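Local coordinates for aldehyde dehydrogenase (Staphylococcus aureus, PDB 6K10), which oxidises 4,4'-diaponeurosporen-4-al to 4,4'-diaponeurosporenoic acid with NAD+ in the biosynthesis of the carotenoid staphyloxanthin, at residues T114-A119 and T141-P146; F129-G134 and G420-K425; T182-P187 and K201-A206; F188-F193 and P213-M218; R367-S372 and G412-S417. The protein carries 1 engineered substitution. All blocks are in the same frame, centred on the assembly; numbering follows the deposited sequence.

Contact 1 of 5, residues T114-A119 and T141-P146; sequences TVLIIA and TAIIKP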
# COMPACT_ATOMS: atom_id res chain seq x y z
N THR A 114 -12.59 -9.94 5.36
CA THR A 114 -13.02 -10.77 4.24
C THR A 114 -12.48 -10.15 2.95
O THR A 114 -12.78 -8.99 2.65
CB THR A 114 -14.54 -10.88 4.20
OG1 THR A 114 -15.00 -11.50 5.41
CG2 THR A 114 -14.99 -11.70 3.00
N VAL A 115 -11.69 -10.92 2.20
CA VAL A 115 -10.96 -10.39 1.06
C VAL A 115 -11.40 -11.09 -0.22
O VAL A 115 -11.96 -12.19 -0.20
CB VAL A 115 -9.43 -10.52 1.25
CG1 VAL A 115 -9.01 -9.93 2.58
CG2 VAL A 115 -8.99 -11.98 1.14
N LEU A 116 -11.14 -10.43 -1.34
CA LEU A 116 -11.48 -10.92 -2.67
C LEU A 116 -10.20 -11.13 -3.46
O LEU A 116 -9.32 -10.26 -3.47
CB LEU A 116 -12.39 -9.93 -3.40
CG LEU A 116 -12.74 -10.25 -4.85
CD1 LEU A 116 -13.42 -11.61 -4.98
CD2 LEU A 116 -13.61 -9.15 -5.45
N ILE A 117 -10.10 -12.28 -4.13
CA ILE A 117 -8.95 -12.62 -4.96
C ILE A 117 -9.46 -12.95 -6.35
O ILE A 117 -10.26 -13.87 -6.53
CB ILE A 117 -8.15 -13.80 -4.37
CG1 ILE A 117 -7.55 -13.41 -3.02
CG2 ILE A 117 -7.07 -14.24 -5.34
CD1 ILE A 117 -6.90 -14.56 -2.29
N ILE A 118 -8.99 -12.19 -7.34
CA ILE A 118 -9.36 -12.38 -8.74
C ILE A 118 -8.13 -12.85 -9.50
O ILE A 118 -7.07 -12.22 -9.42
CB ILE A 118 -9.91 -11.08 -9.37
CG1 ILE A 118 -11.13 -10.58 -8.60
CG2 ILE A 118 -10.25 -11.29 -10.84
CD1 ILE A 118 -11.49 -9.14 -8.91
N ALA A 119 -8.27 -13.96 -10.23
CA ALA A 119 -7.12 -14.52 -10.93
C ALA A 119 -7.40 -14.68 -12.41
O ALA A 119 -8.51 -15.04 -12.80
CB ALA A 119 -6.73 -15.87 -10.34
N THR A 141 -10.75 -14.31 5.95
CA THR A 141 -11.57 -15.17 5.12
C THR A 141 -11.46 -14.69 3.68
O THR A 141 -11.02 -13.56 3.43
CB THR A 141 -13.03 -15.17 5.58
OG1 THR A 141 -13.62 -13.89 5.31
CG2 THR A 141 -13.13 -15.47 7.06
N ALA A 142 -11.84 -15.54 2.74
CA ALA A 142 -11.55 -15.22 1.35
C ALA A 142 -12.63 -15.75 0.42
O ALA A 142 -13.23 -16.80 0.66
CB ALA A 142 -10.19 -15.79 0.92
N ILE A 143 -12.87 -14.99 -0.65
CA ILE A 143 -13.69 -15.41 -1.77
C ILE A 143 -12.83 -15.31 -3.02
O ILE A 143 -12.17 -14.29 -3.26
CB ILE A 143 -14.96 -14.54 -1.91
CG1 ILE A 143 -15.90 -14.80 -0.74
CG2 ILE A 143 -15.66 -14.80 -3.23
CD1 ILE A 143 -17.12 -13.91 -0.72
N ILE A 144 -12.81 -16.38 -3.81
CA ILE A 144 -11.93 -16.50 -4.97
C ILE A 144 -12.78 -16.49 -6.23
O ILE A 144 -13.80 -17.18 -6.31
CB ILE A 144 -11.09 -17.79 -4.90
CG1 ILE A 144 -10.26 -17.82 -3.62
CG2 ILE A 144 -10.19 -17.90 -6.13
CD1 ILE A 144 -9.75 -19.21 -3.27
N LYS A 145 -12.36 -15.69 -7.21
CA LYS A 145 -12.99 -15.68 -8.53
C LYS A 145 -11.93 -16.05 -9.56
O LYS A 145 -11.13 -15.19 -9.97
CB LYS A 145 -13.60 -14.32 -8.84
CG LYS A 145 -14.55 -14.30 -10.03
CD LYS A 145 -13.79 -14.04 -11.32
CE LYS A 145 -14.49 -14.66 -12.50
NZ LYS A 145 -13.60 -14.68 -13.70
N PRO A 146 -11.86 -17.31 -9.98
CA PRO A 146 -10.86 -17.72 -10.97
C PRO A 146 -11.34 -17.46 -12.39
O PRO A 146 -12.52 -17.19 -12.65
CB PRO A 146 -10.73 -19.23 -10.71
CG PRO A 146 -12.10 -19.62 -10.27
CD PRO A 146 -12.67 -18.44 -9.50

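Contact 2 of 5, residues F129-G134 and G420-K425; sequences FEPLIG and GRYHGK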
# COMPACT_ATOMS: atom_id res chain seq x y z
N PHE A 129 -3.56 -19.20 -5.70
CA PHE A 129 -3.15 -19.75 -4.41
C PHE A 129 -2.01 -18.99 -3.74
O PHE A 129 -1.93 -18.98 -2.51
CB PHE A 129 -2.83 -21.23 -4.55
CG PHE A 129 -4.05 -22.10 -4.70
CD1 PHE A 129 -4.74 -22.52 -3.58
CD2 PHE A 129 -4.54 -22.46 -5.94
CE1 PHE A 129 -5.87 -23.29 -3.68
CE2 PHE A 129 -5.68 -23.24 -6.05
CZ PHE A 129 -6.35 -23.66 -4.92
N GLU A 130 -1.11 -18.35 -4.51
CA GLU A 130 -0.11 -17.52 -3.85
C GLU A 130 -0.75 -16.33 -3.11
O GLU A 130 -0.39 -16.09 -1.95
CB GLU A 130 0.97 -17.07 -4.84
CG GLU A 130 2.00 -16.15 -4.21
CD GLU A 130 2.60 -16.74 -2.93
OE1 GLU A 130 2.81 -15.97 -1.96
OE2 GLU A 130 2.87 -17.96 -2.89
N PRO A 131 -1.70 -15.58 -3.70
CA PRO A 131 -2.43 -14.62 -2.86
C PRO A 131 -3.17 -15.28 -1.70
O PRO A 131 -3.15 -14.75 -0.58
CB PRO A 131 -3.40 -13.95 -3.84
CG PRO A 131 -2.88 -14.23 -5.18
CD PRO A 131 -2.14 -15.52 -5.10
N LEU A 132 -3.79 -16.44 -1.95
CA LEU A 132 -4.58 -17.09 -0.90
C LEU A 132 -3.72 -17.44 0.31
O LEU A 132 -4.15 -17.28 1.46
CB LEU A 132 -5.24 -18.35 -1.45
CG LEU A 132 -6.17 -19.06 -0.47
CD1 LEU A 132 -7.39 -18.20 -0.17
CD2 LEU A 132 -6.58 -20.44 -0.98
N ILE A 133 -2.50 -17.94 0.07
CA ILE A 133 -1.59 -18.24 1.17
C ILE A 133 -1.41 -17.02 2.05
O ILE A 133 -1.50 -17.10 3.28
CB ILE A 133 -0.24 -18.74 0.63
CG1 ILE A 133 -0.40 -20.07 -0.11
CG2 ILE A 133 0.75 -18.89 1.76
CD1 ILE A 133 0.76 -20.40 -1.02
N GLY A 134 -1.16 -15.86 1.43
CA GLY A 134 -1.03 -14.64 2.21
C GLY A 134 -2.30 -14.30 2.97
O GLY A 134 -2.25 -13.95 4.15
N GLY A 420 0.93 -2.21 -5.40
CA GLY A 420 1.02 -3.29 -4.44
C GLY A 420 1.97 -4.38 -4.90
O GLY A 420 2.51 -4.35 -6.00
N ARG A 421 2.17 -5.37 -4.03
CA ARG A 421 3.17 -6.41 -4.27
C ARG A 421 2.88 -7.62 -3.40
O ARG A 421 2.14 -7.53 -2.42
CB ARG A 421 4.57 -5.87 -3.99
CG ARG A 421 4.88 -5.73 -2.51
CD ARG A 421 5.05 -4.28 -2.10
NE ARG A 421 5.45 -4.16 -0.69
CZ ARG A 421 6.61 -3.64 -0.30
NH1 ARG A 421 6.90 -3.56 0.99
NH2 ARG A 421 7.48 -3.21 -1.20
N TYR A 422 3.47 -8.75 -3.77
CA TYR A 422 3.31 -9.98 -2.99
C TYR A 422 4.47 -10.92 -3.29
O TYR A 422 5.50 -10.50 -3.83
CB TYR A 422 1.93 -10.63 -3.23
CG TYR A 422 1.70 -11.27 -4.59
CD1 TYR A 422 1.77 -10.52 -5.76
CD2 TYR A 422 1.38 -12.62 -4.69
CE1 TYR A 422 1.54 -11.11 -7.00
CE2 TYR A 422 1.15 -13.21 -5.93
CZ TYR A 422 1.23 -12.45 -7.07
OH TYR A 422 1.00 -13.04 -8.30
N HIS A 423 4.28 -12.20 -2.96
CA HIS A 423 5.29 -13.26 -2.83
C HIS A 423 5.91 -13.28 -1.44
O HIS A 423 6.26 -12.23 -0.89
CB HIS A 423 6.41 -13.16 -3.88
CG HIS A 423 5.97 -13.54 -5.25
ND1 HIS A 423 6.86 -13.63 -6.31
CD2 HIS A 423 4.76 -13.86 -5.75
CE1 HIS A 423 6.20 -13.99 -7.40
NE2 HIS A 423 4.93 -14.14 -7.09
N GLY A 424 6.06 -14.48 -0.89
CA GLY A 424 6.71 -14.63 0.40
C GLY A 424 5.98 -13.88 1.49
O GLY A 424 4.75 -13.91 1.57
N LYS A 425 6.75 -13.18 2.32
CA LYS A 425 6.15 -12.38 3.39
C LYS A 425 5.33 -11.22 2.85
O LYS A 425 4.40 -10.75 3.53
CB LYS A 425 7.24 -11.88 4.35
CG LYS A 425 6.70 -11.15 5.56
CD LYS A 425 7.78 -10.78 6.56
CE LYS A 425 7.17 -10.10 7.78
NZ LYS A 425 6.64 -8.73 7.46

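Contact 3 of 5, residues T182-P187 and K201-A206; sequences TLIHLP and KIVYQA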
# COMPACT_ATOMS: atom_id res chain seq x y z
N THR A 182 -20.39 -8.39 -9.77
CA THR A 182 -21.12 -8.52 -8.51
C THR A 182 -20.18 -8.47 -7.32
O THR A 182 -20.51 -7.88 -6.28
CB THR A 182 -21.91 -9.83 -8.51
OG1 THR A 182 -22.80 -9.85 -9.64
CG2 THR A 182 -22.73 -9.96 -7.23
N LEU A 183 -19.00 -9.08 -7.44
CA LEU A 183 -18.09 -9.18 -6.31
C LEU A 183 -17.43 -7.85 -5.98
O LEU A 183 -17.30 -7.48 -4.81
CB LEU A 183 -17.04 -10.26 -6.58
CG LEU A 183 -17.56 -11.69 -6.50
CD1 LEU A 183 -16.63 -12.64 -7.24
CD2 LEU A 183 -17.69 -12.10 -5.04
N ILE A 184 -17.00 -7.10 -7.01
CA ILE A 184 -16.23 -5.88 -6.77
C ILE A 184 -17.07 -4.74 -6.23
O ILE A 184 -16.51 -3.75 -5.73
CB ILE A 184 -15.50 -5.43 -8.04
CG1 ILE A 184 -16.48 -5.19 -9.19
CG2 ILE A 184 -14.43 -6.44 -8.44
CD1 ILE A 184 -15.82 -4.75 -10.48
N HIS A 185 -18.40 -4.83 -6.31
CA HIS A 185 -19.28 -3.82 -5.73
C HIS A 185 -19.66 -4.14 -4.29
O HIS A 185 -20.36 -3.33 -3.67
CB HIS A 185 -20.54 -3.67 -6.58
CG HIS A 185 -20.29 -3.01 -7.90
ND1 HIS A 185 -19.71 -1.76 -8.01
CD2 HIS A 185 -20.54 -3.42 -9.17
CE1 HIS A 185 -19.61 -1.43 -9.29
NE2 HIS A 185 -20.11 -2.42 -10.01
N LEU A 186 -19.23 -5.28 -3.76
CA LEU A 186 -19.47 -5.63 -2.37
C LEU A 186 -18.36 -5.06 -1.49
O LEU A 186 -17.20 -4.97 -1.91
CB LEU A 186 -19.52 -7.15 -2.20
CG LEU A 186 -20.70 -7.83 -2.90
CD1 LEU A 186 -20.61 -9.34 -2.77
CD2 LEU A 186 -22.01 -7.31 -2.34
N PRO A 187 -18.69 -4.65 -0.24
CA PRO A 187 -17.69 -3.99 0.63
C PRO A 187 -16.70 -4.97 1.25
O PRO A 187 -16.62 -5.14 2.47
CB PRO A 187 -18.58 -3.30 1.68
CG PRO A 187 -19.74 -4.22 1.81
CD PRO A 187 -20.00 -4.77 0.43
N LYS A 201 -8.88 -1.45 -14.18
CA LYS A 201 -9.51 -0.15 -14.02
C LYS A 201 -10.93 -0.29 -13.46
O LYS A 201 -11.35 0.51 -12.62
CB LYS A 201 -9.53 0.60 -15.35
CG LYS A 201 -8.16 1.02 -15.86
N ILE A 202 -11.67 -1.30 -13.92
CA ILE A 202 -13.03 -1.51 -13.44
C ILE A 202 -13.02 -1.93 -11.97
O ILE A 202 -13.80 -1.42 -11.16
CB ILE A 202 -13.76 -2.55 -14.32
CG1 ILE A 202 -13.87 -2.05 -15.76
CG2 ILE A 202 -15.13 -2.89 -13.75
CD1 ILE A 202 -14.36 -3.10 -16.74
N VAL A 203 -12.15 -2.88 -11.62
CA VAL A 203 -12.02 -3.34 -10.24
C VAL A 203 -11.71 -2.17 -9.32
O VAL A 203 -12.29 -2.03 -8.23
CB VAL A 203 -10.94 -4.43 -10.14
CG1 VAL A 203 -10.62 -4.75 -8.69
CG2 VAL A 203 -11.36 -5.68 -10.90
N TYR A 204 -10.81 -1.30 -9.75
CA TYR A 204 -10.29 -0.26 -8.87
C TYR A 204 -11.21 0.95 -8.77
O TYR A 204 -11.19 1.65 -7.76
CB TYR A 204 -8.89 0.13 -9.36
CG TYR A 204 -8.14 1.12 -8.51
CD1 TYR A 204 -7.90 0.86 -7.18
CD2 TYR A 204 -7.57 2.25 -9.07
CE1 TYR A 204 -7.18 1.75 -6.40
CE2 TYR A 204 -6.83 3.13 -8.31
CZ TYR A 204 -6.64 2.88 -6.97
OH TYR A 204 -5.92 3.76 -6.20
N GLN A 205 -12.05 1.19 -9.79
CA GLN A 205 -13.10 2.19 -9.65
C GLN A 205 -14.22 1.69 -8.76
O GLN A 205 -14.77 2.45 -7.95
CB GLN A 205 -13.63 2.58 -11.03
CG GLN A 205 -12.63 3.34 -11.88
CD GLN A 205 -13.11 3.52 -13.32
OE1 GLN A 205 -12.51 2.98 -14.25
NE2 GLN A 205 -14.19 4.27 -13.49
N ALA A 206 -14.58 0.41 -8.89
CA ALA A 206 -15.62 -0.17 -8.04
C ALA A 206 -15.19 -0.17 -6.58
O ALA A 206 -15.97 0.19 -5.69
CB ALA A 206 -15.95 -1.58 -8.51
O HOH W 1 -18.55 -0.20 -6.06

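Contact 4 of 5, residues F188-F193 and P213-M218; sequences FDYVFF and PVTLEM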
# COMPACT_ATOMS: atom_id res chain seq x y z
N PHE A 188 -15.93 -5.64 0.39
CA PHE A 188 -14.82 -6.45 0.85
C PHE A 188 -13.85 -5.58 1.65
O PHE A 188 -13.77 -4.36 1.48
CB PHE A 188 -14.08 -7.09 -0.33
CG PHE A 188 -14.74 -8.32 -0.88
CD1 PHE A 188 -14.48 -9.56 -0.34
CD2 PHE A 188 -15.62 -8.22 -1.95
CE1 PHE A 188 -15.08 -10.70 -0.86
CE2 PHE A 188 -16.23 -9.35 -2.46
CZ PHE A 188 -15.96 -10.59 -1.92
N ASP A 189 -13.09 -6.22 2.54
CA ASP A 189 -12.07 -5.51 3.30
C ASP A 189 -10.75 -5.38 2.54
O ASP A 189 -9.91 -4.58 2.94
CB ASP A 189 -11.85 -6.20 4.65
CG ASP A 189 -13.12 -6.29 5.47
OD1 ASP A 189 -13.62 -5.23 5.90
OD2 ASP A 189 -13.63 -7.41 5.68
N TYR A 190 -10.57 -6.15 1.47
CA TYR A 190 -9.41 -6.02 0.60
C TYR A 190 -9.73 -6.70 -0.72
O TYR A 190 -10.46 -7.69 -0.76
CB TYR A 190 -8.15 -6.63 1.23
CG TYR A 190 -6.87 -6.05 0.69
CD1 TYR A 190 -6.30 -6.54 -0.48
CD2 TYR A 190 -6.23 -5.01 1.34
CE1 TYR A 190 -5.13 -6.01 -0.98
CE2 TYR A 190 -5.05 -4.48 0.85
CZ TYR A 190 -4.51 -4.98 -0.31
OH TYR A 190 -3.34 -4.44 -0.80
N VAL A 191 -9.18 -6.16 -1.81
CA VAL A 191 -9.34 -6.74 -3.14
C VAL A 191 -7.96 -6.95 -3.75
O VAL A 191 -7.17 -6.01 -3.83
CB VAL A 191 -10.21 -5.85 -4.05
CG1 VAL A 191 -10.21 -6.40 -5.47
CG2 VAL A 191 -11.63 -5.76 -3.51
N PHE A 192 -7.69 -8.18 -4.18
CA PHE A 192 -6.44 -8.54 -4.84
C PHE A 192 -6.76 -8.97 -6.26
O PHE A 192 -7.54 -9.91 -6.45
CB PHE A 192 -5.71 -9.66 -4.07
CG PHE A 192 -4.32 -9.96 -4.59
CD1 PHE A 192 -4.14 -10.62 -5.80
CD2 PHE A 192 -3.21 -9.58 -3.87
CE1 PHE A 192 -2.87 -10.88 -6.27
CE2 PHE A 192 -1.93 -9.85 -4.34
CZ PHE A 192 -1.77 -10.50 -5.54
N PHE A 193 -6.17 -8.30 -7.24
CA PHE A 193 -6.49 -8.51 -8.65
C PHE A 193 -5.23 -8.67 -9.48
O PHE A 193 -4.32 -7.85 -9.39
CB PHE A 193 -7.34 -7.36 -9.20
CG PHE A 193 -7.45 -7.37 -10.70
CD1 PHE A 193 -8.43 -8.12 -11.32
CD2 PHE A 193 -6.58 -6.63 -11.48
CE1 PHE A 193 -8.53 -8.14 -12.70
CE2 PHE A 193 -6.67 -6.65 -12.85
CZ PHE A 193 -7.65 -7.40 -13.47
N PRO A 213 -9.30 -0.93 -0.00
CA PRO A 213 -7.92 -0.95 -0.50
C PRO A 213 -7.70 -2.13 -1.44
O PRO A 213 -8.37 -3.16 -1.34
CB PRO A 213 -7.10 -1.11 0.79
CG PRO A 213 -8.00 -1.87 1.70
CD PRO A 213 -9.40 -1.38 1.39
N VAL A 214 -6.76 -1.95 -2.37
CA VAL A 214 -6.54 -2.95 -3.41
C VAL A 214 -5.05 -3.19 -3.62
O VAL A 214 -4.20 -2.37 -3.29
CB VAL A 214 -7.16 -2.55 -4.76
CG1 VAL A 214 -8.62 -2.16 -4.62
CG2 VAL A 214 -6.34 -1.44 -5.40
N THR A 215 -4.77 -4.35 -4.20
CA THR A 215 -3.52 -4.61 -4.90
C THR A 215 -3.87 -4.99 -6.33
O THR A 215 -4.73 -5.84 -6.56
CB THR A 215 -2.72 -5.73 -4.22
OG1 THR A 215 -2.13 -5.24 -3.02
CG2 THR A 215 -1.63 -6.25 -5.15
N LEU A 216 -3.23 -4.32 -7.29
CA LEU A 216 -3.48 -4.55 -8.71
C LEU A 216 -2.19 -4.99 -9.38
O LEU A 216 -1.19 -4.26 -9.35
CB LEU A 216 -4.03 -3.29 -9.38
CG LEU A 216 -5.23 -2.60 -8.74
CD1 LEU A 216 -5.52 -1.29 -9.46
CD2 LEU A 216 -6.47 -3.49 -8.72
N GLU A 217 -2.21 -6.18 -9.98
CA GLU A 217 -1.11 -6.70 -10.79
C GLU A 217 -1.57 -6.66 -12.24
O GLU A 217 -2.39 -7.49 -12.64
CB GLU A 217 -0.74 -8.12 -10.36
CG GLU A 217 -0.23 -8.25 -8.94
CD GLU A 217 1.26 -7.98 -8.80
OE1 GLU A 217 1.94 -7.87 -9.84
OE2 GLU A 217 1.75 -7.86 -7.65
N MET A 218 -1.08 -5.70 -13.01
CA MET A 218 -1.60 -5.55 -14.36
C MET A 218 -0.52 -5.77 -15.41
O MET A 218 0.28 -6.71 -15.28
CB MET A 218 -2.29 -4.19 -14.50
CG MET A 218 -3.54 -4.10 -13.61
SD MET A 218 -4.39 -2.52 -13.45
CE MET A 218 -3.10 -1.47 -12.79

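Contact 5 of 5, residues R367-S372 and G412-S417; sequences RPKPLS and GGVGAS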
# COMPACT_ATOMS: atom_id res chain seq x y z
N ARG A 367 6.49 5.31 -23.02
CA ARG A 367 5.41 4.36 -22.87
C ARG A 367 5.12 4.11 -21.39
O ARG A 367 5.90 4.49 -20.52
CB ARG A 367 5.77 3.05 -23.59
CG ARG A 367 5.93 3.23 -25.09
CD ARG A 367 6.65 2.06 -25.74
NE ARG A 367 6.55 2.13 -27.20
CZ ARG A 367 5.64 1.48 -27.92
NH1 ARG A 367 5.63 1.61 -29.24
NH2 ARG A 367 4.74 0.71 -27.32
N PRO A 368 3.97 3.50 -21.07
CA PRO A 368 3.65 3.25 -19.65
C PRO A 368 4.71 2.41 -18.97
O PRO A 368 5.35 1.55 -19.59
CB PRO A 368 2.30 2.52 -19.72
CG PRO A 368 1.71 2.92 -21.01
CD PRO A 368 2.86 3.10 -21.96
N LYS A 369 4.90 2.66 -17.68
CA LYS A 369 5.86 1.92 -16.89
C LYS A 369 5.52 0.43 -16.91
O LYS A 369 4.43 0.05 -16.46
CB LYS A 369 5.89 2.44 -15.46
CG LYS A 369 6.24 3.92 -15.35
CD LYS A 369 6.17 4.40 -13.91
CE LYS A 369 6.65 5.84 -13.79
NZ LYS A 369 6.46 6.38 -12.42
N PRO A 370 6.41 -0.42 -17.41
CA PRO A 370 6.06 -1.83 -17.58
C PRO A 370 6.25 -2.62 -16.29
O PRO A 370 6.97 -2.22 -15.37
CB PRO A 370 7.03 -2.31 -18.66
CG PRO A 370 8.24 -1.45 -18.45
CD PRO A 370 7.75 -0.12 -17.93
N LEU A 371 5.58 -3.78 -16.24
CA LEU A 371 5.69 -4.65 -15.07
C LEU A 371 7.11 -5.16 -14.90
O LEU A 371 7.58 -5.31 -13.77
CB LEU A 371 4.71 -5.82 -15.20
CG LEU A 371 4.67 -6.82 -14.04
CD1 LEU A 371 4.67 -6.11 -12.70
CD2 LEU A 371 3.45 -7.70 -14.16
N SER A 372 7.80 -5.43 -16.00
CA SER A 372 9.18 -5.88 -15.91
C SER A 372 10.02 -5.21 -16.98
O SER A 372 9.50 -4.71 -17.98
CB SER A 372 9.28 -7.41 -16.01
OG SER A 372 8.97 -7.87 -17.31
N GLY A 412 5.59 -6.91 -8.08
CA GLY A 412 4.49 -6.01 -8.35
C GLY A 412 4.91 -4.96 -9.36
O GLY A 412 6.08 -4.84 -9.71
N GLY A 413 3.92 -4.20 -9.81
CA GLY A 413 4.13 -3.18 -10.82
C GLY A 413 4.18 -1.78 -10.23
O GLY A 413 4.23 -1.56 -9.02
N VAL A 414 4.18 -0.80 -11.14
CA VAL A 414 4.18 0.61 -10.79
C VAL A 414 3.53 1.36 -11.94
O VAL A 414 3.69 1.00 -13.10
CB VAL A 414 5.62 1.11 -10.49
CG1 VAL A 414 6.51 0.98 -11.72
CG2 VAL A 414 5.60 2.54 -9.98
N GLY A 415 2.78 2.41 -11.60
CA GLY A 415 2.05 3.13 -12.63
C GLY A 415 1.02 2.23 -13.28
O GLY A 415 0.23 1.56 -12.61
N ALA A 416 1.03 2.19 -14.62
CA ALA A 416 0.04 1.42 -15.36
C ALA A 416 0.17 -0.08 -15.14
O ALA A 416 -0.82 -0.80 -15.30
CB ALA A 416 0.14 1.73 -16.85
N SER A 417 1.35 -0.57 -14.77
CA SER A 417 1.52 -2.00 -14.57
C SER A 417 1.02 -2.48 -13.21
O SER A 417 1.00 -3.69 -12.97
CB SER A 417 2.99 -2.40 -14.75
OG SER A 417 3.84 -1.71 -13.85
O HOH W 2 2.65 4.37 -16.33

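Contact 1 of 5, residues T114-A119 and T141-P146
A beta-alpha-beta unit of the NAD-binding Rossmann-like domain of aldehyde dehydrogenases sets strand 104-118 parallel to strand 141-145, in register from Thr-114 beside Thr-141 to Ile-118 beside Lys-145. Five backbone hydrogen bonds join the two segments, the last from Ala-119 just past the strand; the one from Lys-145 N to Ile-117 O is 2.9 Å long and nearly straight, with an N-H...O angle of 173°. At the start of the pair the two threonine hydroxyls meet, Thr-114 OG1 donating to Thr-141 OG1 at 2.8 Å. Thr-141 turns its OG1 between its own N and carbonyl carbon (chi1 69°), which brings it to Thr-114, and Thr-141 OG1 also bonds to Ser-18. Leu-116 bends across the strands until its CD1 lies 3.4 Å from Ile-143 O. On the opposite face Val-115 CG2 meets Ala-142 CB at 4.0 Å. Helix 126-138 covers the face bearing Val-115, Ile-117 and Ile-144, whereas helix 177-184 packs on Leu-116, Ile-143 and Lys-145; strand 190-194 continues the sheet beyond strand 104-118.

Contact 2 of 5, residues F129-G134 and G420-K425
Glu-130 lays the aliphatic part of its side chain against the ring of Tyr-422, with CG 3.5 Å from Tyr-422 CE2 at the ring edge, near its plane. CG stands anti to the backbone N (chi1 178°), and a bend at chi2 of 52° then carries the carboxylate past the tyrosine toward the backbone of His-423 and Gly-424. There Glu-130 OE1 comes within 3.7 Å of Gly-424 N, a distance at which no hydrogen bond is formed. Pro-131 adds its CD, 4.1 Å from Tyr-422 CE2. CD2 of His-423 sits 3.6 Å above one face of the Tyr-422 ring, offset toward the rim, and is also 3.9 Å from Glu-130 CG.

The contact joins helix 126-138, which links two parallel strands of the NAD-binding Rossmann-like domain, to the loop that follows strand 418-419. This loop borders the predicted active site: the nearest atoms of the Tyr-422 and Glu-217 side chains are about 3 Å apart.

The carboxylate of Glu-130 is anchored at both oxygens, OE1 by Ser-427 OG and OE2 by Ser-77 OG. Ser-427 OG also bonds to His-423 N, so one hydroxyl links the glutamate to the turning loop. Farther out, Phe-192 meets Tyr-422 edge-to-face, and Arg-421 forms a salt bridge with Glu-434 of the second subunit.

Contact 3 of 5, residues T182-P187 and K201-A206
Ile-184 holds CG1 between its backbone N and carbonyl carbon (chi1 58°), and with chi2 fully extended its two branches part to meet helix 197-209 at different residues. CD1 reaches Ile-202 CG2 at 3.8 Å, while CG2 meets Val-203 CG2 at 4.0 Å, the side chains of Ile-184 and Val-203 crossing at about a right angle. Ala-206 sits one turn farther along, and its CB packs 3.7 Å from Ile-184 CG1. The end of helix 177-184 comes close here: Ala-206 CB also lies 3.6 Å from Ile-184 O and 3.7 Å from His-185 CE1. At this exposed margin a water lying in the plane of the imidazole bridges the segments: it is 2.8 Å from His-185 ND1 and donates a hydrogen bond to Ala-206 O. Beneath this contact between the end of helix 177-184 and helix 197-209 runs the sheet of the NAD-binding domain, with Leu-116 and Ile-118 of strand 104-118 under Ile-184, and Val-191 and Phe-193 of strand 190-194 under Val-203; Tyr-204 points instead to strand 214-217 and the second subunit.

Contact 4 of 5, residues F188-F193 and P213-M218
Phe-193 and Leu-216 pack across two adjacent strands, Phe-193 CB lying 4.0 Å from Leu-216 CD2. Beyond them Met-218 CG comes to the edge of the Phe-193 ring. On the other face Phe-192 and Thr-215 lie side by side and point the same way, with Phe-192 CE2 3.7 Å from Thr-215 CG2. Strands 190-194 and 214-217 run parallel, their short axes only 3° apart, and helix 197-209 connects them in a beta-alpha-beta unit of the Rossmann-like NAD-binding domain. Four backbone hydrogen bonds join the pair; the last, Glu-217 N to Phe-193 O at 2.8 Å, fixes the backbone of the predicted active-site Glu-217. Toward the polar edge, one face of the Tyr-190 ring lies over Pro-213 O, which sits near the ring centre and 3.8 Å from its plane, and Tyr-190 CD2 touches Pro-213 CG at 3.6 Å. A chi1 of -156° swings the Tyr-190 ring toward the neighbouring strand, where Tyr-190 OH hydrogen-bonds Thr-215 OG1 at 2.7 Å, the threonine oxygen lying in the ring plane.

Contact 5 of 5, residues R367-S372 and G412-S417
Leu-371 and Ser-417 form the close-packed end of this loop-to-loop contact, Ser-417 CB lying 3.3 Å from Leu-371 N. With chi1 at -179° Leu-371 swings its isobutyl group away from its own N, which lays CD1 directly against the backbone of Gly-412 and Gly-413, 3.5 Å from Gly-413 CA. Ser-417 OG donates to Val-414 O at 2.8 Å, and Ser-417 N binds the same oxygen from the same face of its plane, tightening the turn. Toward solvent one methyl contact, Pro-368 CB to Ala-416 CB at 3.7 Å, remains, and a water rather than a direct bond joins the backbones, accepting from Lys-369 N (3.1 Å) and Ala-416 N. Between the two ends Lys-369 CB rests 3.5 Å from Val-414 O. The contact lies beside the predicted catalytic centre, where Leu-371 touches Ser-251, an engineered residue. The loop before strand 372-376 thus meets the one leading into strand 418-419, with Ser-417 bonded through its backbone to Met-218, just past strand 214-217.

In the fold
From the N terminus, contact 1 closes first, pairing strands 104-118 and 141-145 around helix 126-138. That helix carries the first half of contact 2, so the two contacts cross; contact 2 closes only at 420-425, and its long loop encloses contacts 3, 4 and 5. Contacts 3 and 4 also cross: helix 177-184, strand 190-194, helix 197-209 and strand 214-217 follow in order, with the helices packed on the sheet that contact 4 extends from contact 1. Contact 5 comes later in series, joining the loop before strand 372-376, in the second sheet, to the approach to strand 418-419. Contacts 2, 4 and 5 converge on Glu-217, and segments of contacts 2, 3, 4 and 5 also reach the second subunit.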